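Local coordinates for hypothetical protein PA2218 (Pseudomonas aeruginosa, PDB 2HDW), which is of uncharacterised function but adopts the alpha/beta hydrolase fold and is probably a hydrolase, at residues R69-A74 / V126-D131; E153-A158 / I173-I178; I162-L165 / N169-R172. All coordinates share one frame; numbering follows the deposited sequence.

Contact 1: R69-A74 / V126-D131; sequences RKVTFA and VTLAFD
L128 meets the strand 69-74 with both of its methyl branches: CD1 lies 3.8 Å from V71 CG2, and CD2 lies 3.9 Å from F73 CE2. Against F73 the leucine comes from the opposite direction, its CD2 reaching the ring obliquely, while the V71 and L128 side chains slant across each other. A third touch is made further along, where F73 CZ stands 4.1 Å from F130 CB; this methylene sits at the ring edge, near the ring plane, and the two phenylalanine side chains run at about a right angle. The rest of the F130 side chain turns away from the strand 69-74, and its ring packs edge-to-face with those of F155 and W181.

With CG anti to the backbone N (chi1 -174°), L128 extends toward the other strand, and chi2 of 63° then turns CD1 to V71 and CD2 to F73. F73 has its CG set between N and the carbonyl carbon, and the ring then points at L128 and F130.

The axes of segments 69-74 and 126-130 are 9.0 Å apart at their closest, inclined at 67°, and too far apart for direct pairing; strand 80-88 lies between them in the sheet, its A83 paired with V71 and touched by L128. Helix 148-164 closes over the group, with F161 on V71 and F73, I162 on L128 and A158 on F73 and F130. Every pair that touches here is carbon on carbon and buried, so dispersion and exclusion of water, rather than directed bonds, should account for the cohesion.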
loop_
_atom_site.group_PDB
_atom_site.type_symbol
_atom_site.label_atom_id
_atom_site.label_comp_id
_atom_site.label_asym_id
_atom_site.label_seq_id
_atom_site.Cartn_x
_atom_site.Cartn_y
_atom_site.Cartn_z
ATOM N N ARG A 69 -12.860 7.840 12.811
ATOM C CA ARG A 69 -13.555 6.660 13.318
ATOM C C ARG A 69 -13.122 5.447 12.489
ATOM O O ARG A 69 -12.703 5.589 11.333
ATOM C CB ARG A 69 -15.080 6.850 13.266
ATOM C CG ARG A 69 -15.722 6.791 11.884
ATOM C CD ARG A 69 -17.243 6.747 12.039
ATOM N NE ARG A 69 -17.931 6.178 10.880
ATOM C CZ ARG A 69 -18.273 6.863 9.793
ATOM N NH1 ARG A 69 -17.996 8.160 9.708
ATOM N NH2 ARG A 69 -18.897 6.250 8.793
ATOM N N LYS A 70 -13.201 4.259 13.080
ATOM C CA LYS A 70 -12.792 3.040 12.385
ATOM C C LYS A 70 -13.984 2.376 11.706
ATOM O O LYS A 70 -15.100 2.410 12.216
ATOM C CB LYS A 70 -12.138 2.067 13.373
ATOM C CG LYS A 70 -11.246 2.759 14.408
ATOM C CD LYS A 70 -9.774 2.358 14.328
ATOM C CE LYS A 70 -9.537 0.946 14.815
ATOM N NZ LYS A 70 -8.104 0.723 15.193
ATOM N N VAL A 71 -13.748 1.785 10.542
ATOM C CA VAL A 71 -14.817 1.120 9.813
ATOM C C VAL A 71 -14.343 -0.220 9.276
ATOM O O VAL A 71 -13.152 -0.535 9.329
ATOM C CB VAL A 71 -15.310 1.970 8.623
ATOM C CG1 VAL A 71 -15.826 3.311 9.122
ATOM C CG2 VAL A 71 -14.175 2.171 7.611
ATOM N N THR A 72 -15.289 -1.008 8.776
ATOM C CA THR A 72 -14.987 -2.306 8.195
ATOM C C THR A 72 -15.833 -2.481 6.934
ATOM O O THR A 72 -16.856 -1.810 6.756
ATOM C CB THR A 72 -15.305 -3.461 9.173
ATOM O OG1 THR A 72 -16.720 -3.526 9.398
ATOM C CG2 THR A 72 -14.594 -3.249 10.491
ATOM N N PHE A 73 -15.396 -3.378 6.060
ATOM C CA PHE A 73 -16.099 -3.656 4.813
ATOM C C PHE A 73 -15.485 -4.906 4.195
ATOM O O PHE A 73 -14.304 -5.201 4.419
ATOM C CB PHE A 73 -15.978 -2.458 3.866
ATOM C CG PHE A 73 -14.568 -1.975 3.678
ATOM C CD1 PHE A 73 -13.696 -2.641 2.820
ATOM C CD2 PHE A 73 -14.104 -0.864 4.375
ATOM C CE1 PHE A 73 -12.380 -2.208 2.660
ATOM C CE2 PHE A 73 -12.789 -0.420 4.223
ATOM C CZ PHE A 73 -11.925 -1.093 3.364
ATOM N N ALA A 74 -16.272 -5.645 3.422
ATOM C CA ALA A 74 -15.761 -6.875 2.823
ATOM C C ALA A 74 -15.326 -6.714 1.369
ATOM O O ALA A 74 -15.734 -5.769 0.691
ATOM C CB ALA A 74 -16.818 -7.973 2.931
ATOM N N VAL A 126 -12.109 13.354 1.853
ATOM C CA VAL A 126 -12.593 12.337 2.777
ATOM C C VAL A 126 -11.590 11.226 2.480
ATOM O O VAL A 126 -11.389 10.892 1.317
ATOM C CB VAL A 126 -14.004 11.848 2.412
ATOM C CG1 VAL A 126 -14.312 10.565 3.164
ATOM C CG2 VAL A 126 -15.033 12.918 2.747
ATOM N N THR A 127 -10.957 10.660 3.503
ATOM C CA THR A 127 -9.953 9.629 3.253
ATOM C C THR A 127 -10.107 8.348 4.052
ATOM O O THR A 127 -10.776 8.307 5.087
ATOM C CB THR A 127 -8.539 10.174 3.494
ATOM O OG1 THR A 127 -8.394 10.523 4.875
ATOM C CG2 THR A 127 -8.294 11.410 2.634
ATOM N N LEU A 128 -9.449 7.303 3.564
ATOM C CA LEU A 128 -9.517 5.997 4.190
ATOM C C LEU A 128 -8.188 5.244 4.057
ATOM O O LEU A 128 -7.651 5.111 2.956
ATOM C CB LEU A 128 -10.646 5.206 3.522
ATOM C CG LEU A 128 -11.084 3.833 4.026
ATOM C CD1 LEU A 128 -11.637 3.948 5.444
ATOM C CD2 LEU A 128 -12.150 3.280 3.087
ATOM N N ALA A 129 -7.659 4.774 5.184
ATOM C CA ALA A 129 -6.424 3.992 5.214
ATOM C C ALA A 129 -6.884 2.622 5.711
ATOM O O ALA A 129 -7.507 2.518 6.768
ATOM C CB ALA A 129 -5.412 4.613 6.190
ATOM N N PHE A 130 -6.586 1.572 4.952
ATOM C CA PHE A 130 -7.038 0.236 5.313
ATOM C C PHE A 130 -5.943 -0.803 5.504
ATOM O O PHE A 130 -4.825 -0.654 5.008
ATOM C CB PHE A 130 -7.993 -0.270 4.232
ATOM C CG PHE A 130 -7.325 -0.500 2.902
ATOM C CD1 PHE A 130 -6.655 -1.697 2.641
ATOM C CD2 PHE A 130 -7.331 0.493 1.923
ATOM C CE1 PHE A 130 -5.999 -1.901 1.426
ATOM C CE2 PHE A 130 -6.678 0.303 0.704
ATOM C CZ PHE A 130 -6.010 -0.898 0.455
ATOM N N ASP A 131 -6.284 -1.860 6.234
ATOM C CA ASP A 131 -5.366 -2.965 6.445
ATOM C C ASP A 131 -5.692 -4.020 5.391
ATOM O O ASP A 131 -6.838 -4.465 5.272
ATOM C CB ASP A 131 -5.535 -3.573 7.841
ATOM C CG ASP A 131 -4.921 -2.715 8.929
ATOM O OD1 ASP A 131 -3.949 -1.984 8.629
ATOM O OD2 ASP A 131 -5.393 -2.785 10.086
#

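Contact 2: E153-A158 / I173-I178; sequences EDFSAA and IGVIGI
F155 is the one residue of the helical segment 153-158 that reaches the strand 173-178, and its ring makes both kinds of contact found here. Its chi1 of -118° lies away from the staggered positions and swings the ring out toward the strand. The apolar part is with V175: V175 CB lies 4.1 Å from F155 CE2, oblique to the ring, and the two side chains slant past each other. The same two residues set the register, F155 CA to V175 CA being 8.4 Å, and the V175 side chain sets off toward the helix.

The second kind is ring edge against backbone. F155 CZ comes to 3.5 Å from I176 O, which lies at the edge and in the plane of the ring, as suits a polarised aromatic C-H turned toward a carbonyl oxygen. G177 CA, 4.2 Å from F155 CZ, is also at the ring edge, near its plane. The I176 side chain points away from the helix, to I359 and F363 of helix 356-366 on the other side of the sheet.

Helix 180-191 completes the setting of F155: the ring meets that of W181 with planes at about 65°, and A185 and A188 touch it.

The axes of segments 153-158 and 173-178 are 10.5 Å apart at closest approach and run at 143°, nearer antiparallel than parallel. Strand 126-130, helix 148-164 and strand 173-178 form a beta-alpha-beta crossover between parallel strands that skips over 96-102, as in the alpha/beta hydrolase fold.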
loop_
_atom_site.group_PDB
_atom_site.type_symbol
_atom_site.label_atom_id
_atom_site.label_comp_id
_atom_site.label_asym_id
_atom_site.label_seq_id
_atom_site.Cartn_x
_atom_site.Cartn_y
_atom_site.Cartn_z
ATOM N N GLU A 153 -7.698 -6.485 -5.318
ATOM C CA GLU A 153 -9.121 -6.451 -4.969
ATOM C C GLU A 153 -9.374 -5.605 -3.706
ATOM O O GLU A 153 -10.364 -4.867 -3.633
ATOM C CB GLU A 153 -9.638 -7.883 -4.767
ATOM C CG GLU A 153 -10.971 -8.011 -4.025
ATOM C CD GLU A 153 -12.100 -7.199 -4.647
ATOM O OE1 GLU A 153 -12.124 -7.034 -5.885
ATOM O OE2 GLU A 153 -12.984 -6.736 -3.890
ATOM N N ASP A 154 -8.478 -5.695 -2.726
ATOM C CA ASP A 154 -8.631 -4.925 -1.484
ATOM C C ASP A 154 -8.821 -3.438 -1.767
ATOM O O ASP A 154 -9.628 -2.766 -1.127
ATOM C CB ASP A 154 -7.407 -5.084 -0.575
ATOM C CG ASP A 154 -7.314 -6.455 0.070
ATOM O OD1 ASP A 154 -8.360 -7.104 0.281
ATOM O OD2 ASP A 154 -6.183 -6.875 0.396
ATOM N N PHE A 155 -8.070 -2.919 -2.728
ATOM C CA PHE A 155 -8.167 -1.510 -3.077
ATOM C C PHE A 155 -9.565 -1.153 -3.578
ATOM O O PHE A 155 -10.124 -0.131 -3.195
ATOM C CB PHE A 155 -7.124 -1.166 -4.143
ATOM C CG PHE A 155 -6.121 -0.142 -3.699
ATOM C CD1 PHE A 155 -4.764 -0.329 -3.947
ATOM C CD2 PHE A 155 -6.536 1.025 -3.058
ATOM C CE1 PHE A 155 -3.828 0.633 -3.564
ATOM C CE2 PHE A 155 -5.609 1.997 -2.669
ATOM C CZ PHE A 155 -4.249 1.799 -2.924
ATOM N N SER A 156 -10.130 -1.996 -4.433
ATOM C CA SER A 156 -11.460 -1.736 -4.962
ATOM C C SER A 156 -12.543 -2.005 -3.919
ATOM O O SER A 156 -13.645 -1.461 -4.004
ATOM C CB SER A 156 -11.694 -2.562 -6.226
ATOM O OG SER A 156 -10.945 -2.014 -7.303
ATOM N N ALA A 157 -12.230 -2.843 -2.936
ATOM C CA ALA A 157 -13.177 -3.126 -1.866
ATOM C C ALA A 157 -13.262 -1.863 -1.011
ATOM O O ALA A 157 -14.325 -1.530 -0.479
ATOM C CB ALA A 157 -12.695 -4.300 -1.023
ATOM N N ALA A 158 -12.133 -1.165 -0.894
ATOM C CA ALA A 158 -12.070 0.072 -0.121
ATOM C C ALA A 158 -12.837 1.164 -0.864
ATOM O O ALA A 158 -13.537 1.972 -0.248
ATOM C CB ALA A 158 -10.616 0.492 0.095
ATOM N N ILE A 173 -13.599 9.978 -6.858
ATOM C CA ILE A 173 -12.709 9.113 -6.079
ATOM C C ILE A 173 -11.345 8.908 -6.727
ATOM O O ILE A 173 -11.240 8.660 -7.930
ATOM C CB ILE A 173 -13.329 7.704 -5.867
ATOM C CG1 ILE A 173 -14.732 7.820 -5.264
ATOM C CG2 ILE A 173 -12.421 6.858 -4.964
ATOM C CD1 ILE A 173 -14.770 8.489 -3.928
ATOM N N GLY A 174 -10.305 9.011 -5.907
ATOM C CA GLY A 174 -8.950 8.797 -6.369
ATOM C C GLY A 174 -8.279 7.840 -5.403
ATOM O O GLY A 174 -8.854 7.493 -4.364
ATOM N N VAL A 175 -7.076 7.387 -5.739
ATOM C CA VAL A 175 -6.349 6.492 -4.852
ATOM C C VAL A 175 -4.870 6.829 -4.801
ATOM O O VAL A 175 -4.314 7.381 -5.752
ATOM C CB VAL A 175 -6.468 5.009 -5.274
ATOM C CG1 VAL A 175 -7.903 4.528 -5.131
ATOM C CG2 VAL A 175 -5.969 4.829 -6.694
ATOM N N ILE A 176 -4.240 6.516 -3.671
ATOM C CA ILE A 176 -2.806 6.730 -3.519
ATOM C C ILE A 176 -2.184 5.391 -3.110
ATOM O O ILE A 176 -2.611 4.775 -2.129
ATOM C CB ILE A 176 -2.471 7.781 -2.429
ATOM C CG1 ILE A 176 -2.989 9.163 -2.836
ATOM C CG2 ILE A 176 -0.950 7.857 -2.240
ATOM C CD1 ILE A 176 -2.869 10.210 -1.732
ATOM N N GLY A 177 -1.191 4.944 -3.873
ATOM C CA GLY A 177 -0.518 3.692 -3.569
ATOM C C GLY A 177 0.901 3.980 -3.117
ATOM O O GLY A 177 1.692 4.548 -3.870
ATOM N N ILE A 178 1.222 3.584 -1.890
ATOM C CA ILE A 178 2.540 3.815 -1.316
ATOM C C ILE A 178 3.404 2.553 -1.331
ATOM O O ILE A 178 2.924 1.456 -1.046
ATOM C CB ILE A 178 2.440 4.275 0.165
ATOM C CG1 ILE A 178 1.434 5.418 0.307
ATOM C CG2 ILE A 178 3.813 4.711 0.663
ATOM C CD1 ILE A 178 1.056 5.727 1.749
#

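Contact 3: I162-L165 / N169-R172; sequences ISLL and NRER
The connection from the end of helix 148-164 to strand 173-178 doubles back through a type I beta turn, N169 to R172, and here the turn packs against the last part of the helix. R170 carries the contact. Its CB lies 3.6 Å from S163 O and 4.1 Å from S163 CB, and the alpha carbons of S163 and R170 are only 4.6 Å apart. Further out, L164 CD2 approaches the guanidinium obliquely, 3.5 Å from R170 NH2. In the arginine, chi1 of 71° and the bend at chi3 (56°) bring the guanidinium alongside the S163 carbonyl, toward L164.

A water links the two sides. It donates to S163 O at 2.7 Å and to L165 O, and it accepts from R170 NH2 at 3.1 Å, at the edge and in the plane of the guanidinium. Carbonyls near the helix end are thereby tied to the arginine.

The turn is braced from within: R172 N donates to N169 O at 2.8 Å, and N169 OD1 takes E171 N in an Asx turn, the N-H lying in the carbonyl plane.

Outside these bonds, S163 OG is held by V159 O one helical turn back, and E171 forms a salt bridge with K196, just before strand 197-201. N169 and R172 pair through their backbones with L96 and A98, which places the turn beside the start of strand 96-102.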
loop_
_atom_site.group_PDB
_atom_site.type_symbol
_atom_site.label_atom_id
_atom_site.label_comp_id
_atom_site.label_asym_id
_atom_site.label_seq_id
_atom_site.Cartn_x
_atom_site.Cartn_y
_atom_site.Cartn_z
ATOM N N ILE A 162 -15.916 3.592 0.676
ATOM C CA ILE A 162 -15.820 5.043 0.680
ATOM C C ILE A 162 -16.882 5.661 -0.236
ATOM O O ILE A 162 -17.404 6.736 0.052
ATOM C CB ILE A 162 -14.385 5.490 0.269
ATOM C CG1 ILE A 162 -14.096 6.893 0.807
ATOM C CG2 ILE A 162 -14.227 5.464 -1.248
ATOM C CD1 ILE A 162 -12.615 7.197 0.923
ATOM N N SER A 163 -17.220 4.953 -1.310
ATOM C CA SER A 163 -18.211 5.400 -2.295
ATOM C C SER A 163 -19.628 5.570 -1.782
ATOM O O SER A 163 -20.353 6.451 -2.243
ATOM C CB SER A 163 -18.273 4.423 -3.477
ATOM O OG SER A 163 -17.089 4.461 -4.239
ATOM N N LEU A 164 -20.034 4.717 -0.849
ATOM C CA LEU A 164 -21.388 4.773 -0.321
ATOM C C LEU A 164 -21.588 5.740 0.842
ATOM O O LEU A 164 -22.713 5.916 1.314
ATOM C CB LEU A 164 -21.841 3.369 0.091
ATOM C CG LEU A 164 -21.725 2.293 -0.998
ATOM C CD1 LEU A 164 -22.453 1.037 -0.537
ATOM C CD2 LEU A 164 -22.318 2.798 -2.315
ATOM N N LEU A 165 -20.507 6.364 1.303
ATOM C CA LEU A 165 -20.597 7.312 2.406
ATOM C C LEU A 165 -21.459 8.516 2.039
ATOM O O LEU A 165 -21.339 9.072 0.946
ATOM C CB LEU A 165 -19.205 7.796 2.820
ATOM C CG LEU A 165 -18.304 6.770 3.509
ATOM C CD1 LEU A 165 -16.968 7.409 3.810
ATOM C CD2 LEU A 165 -18.958 6.278 4.793
ATOM N N ASN A 169 -18.881 11.987 -2.780
ATOM C CA ASN A 169 -19.425 11.965 -4.129
ATOM C C ASN A 169 -18.719 10.797 -4.817
ATOM O O ASN A 169 -17.555 10.912 -5.195
ATOM C CB ASN A 169 -19.099 13.268 -4.862
ATOM C CG ASN A 169 -19.691 13.313 -6.259
ATOM O OD1 ASN A 169 -19.705 12.308 -6.966
ATOM N ND2 ASN A 169 -20.172 14.484 -6.668
ATOM N N ARG A 170 -19.418 9.676 -4.975
ATOM C CA ARG A 170 -18.834 8.484 -5.592
ATOM C C ARG A 170 -18.167 8.707 -6.955
ATOM O O ARG A 170 -17.384 7.868 -7.407
ATOM C CB ARG A 170 -19.893 7.385 -5.721
ATOM C CG ARG A 170 -20.963 7.644 -6.781
ATOM C CD ARG A 170 -22.060 6.602 -6.664
ATOM N NE ARG A 170 -22.601 6.599 -5.308
ATOM C CZ ARG A 170 -23.406 5.662 -4.815
ATOM N NH1 ARG A 170 -23.780 4.633 -5.569
ATOM N NH2 ARG A 170 -23.827 5.753 -3.560
ATOM N N GLU A 171 -18.479 9.819 -7.612
ATOM C CA GLU A 171 -17.883 10.120 -8.911
ATOM C C GLU A 171 -16.566 10.897 -8.785
ATOM O O GLU A 171 -15.920 11.204 -9.794
ATOM C CB GLU A 171 -18.867 10.923 -9.776
ATOM C CG GLU A 171 -20.006 10.104 -10.390
ATOM C CD GLU A 171 -19.503 9.022 -11.335
ATOM O OE1 GLU A 171 -18.500 9.269 -12.038
ATOM O OE2 GLU A 171 -20.115 7.932 -11.391
ATOM N N ARG A 172 -16.164 11.203 -7.553
ATOM C CA ARG A 172 -14.932 11.961 -7.316
ATOM C C ARG A 172 -13.972 11.178 -6.420
ATOM O O ARG A 172 -13.573 11.653 -5.359
ATOM C CB ARG A 172 -15.278 13.307 -6.665
ATOM C CG ARG A 172 -16.359 14.105 -7.402
ATOM C CD ARG A 172 -16.695 15.410 -6.677
ATOM N NE ARG A 172 -15.548 16.317 -6.631
ATOM C CZ ARG A 172 -15.472 17.408 -5.871
ATOM N NH1 ARG A 172 -16.481 17.750 -5.077
ATOM N NH2 ARG A 172 -14.377 18.155 -5.896
HETATM O O HOH W 1 -22.574 7.857 -1.652
#

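The three contacts follow the chain from the first strand inward. Contact 1, between strands 66-74 and 126-130, closes before helix 148-164 begins; that helix then supplies one side of contact 2 and, at its C-terminal end, of contact 3, which lies within the chain span bounded by contact 2. Centres are 11 Å apart for contacts 1 and 2, and about 13 Å from contact 3 to either. A74 O is 3.8 Å from A157 CB, and I173 CD1 is 4.1 Å from I162 CG2. One helix thus covers a face of the mixed sheet from edge strand 66-74 to 173-178, as in the alpha/beta hydrolase fold, consistent with a probable hydrolase.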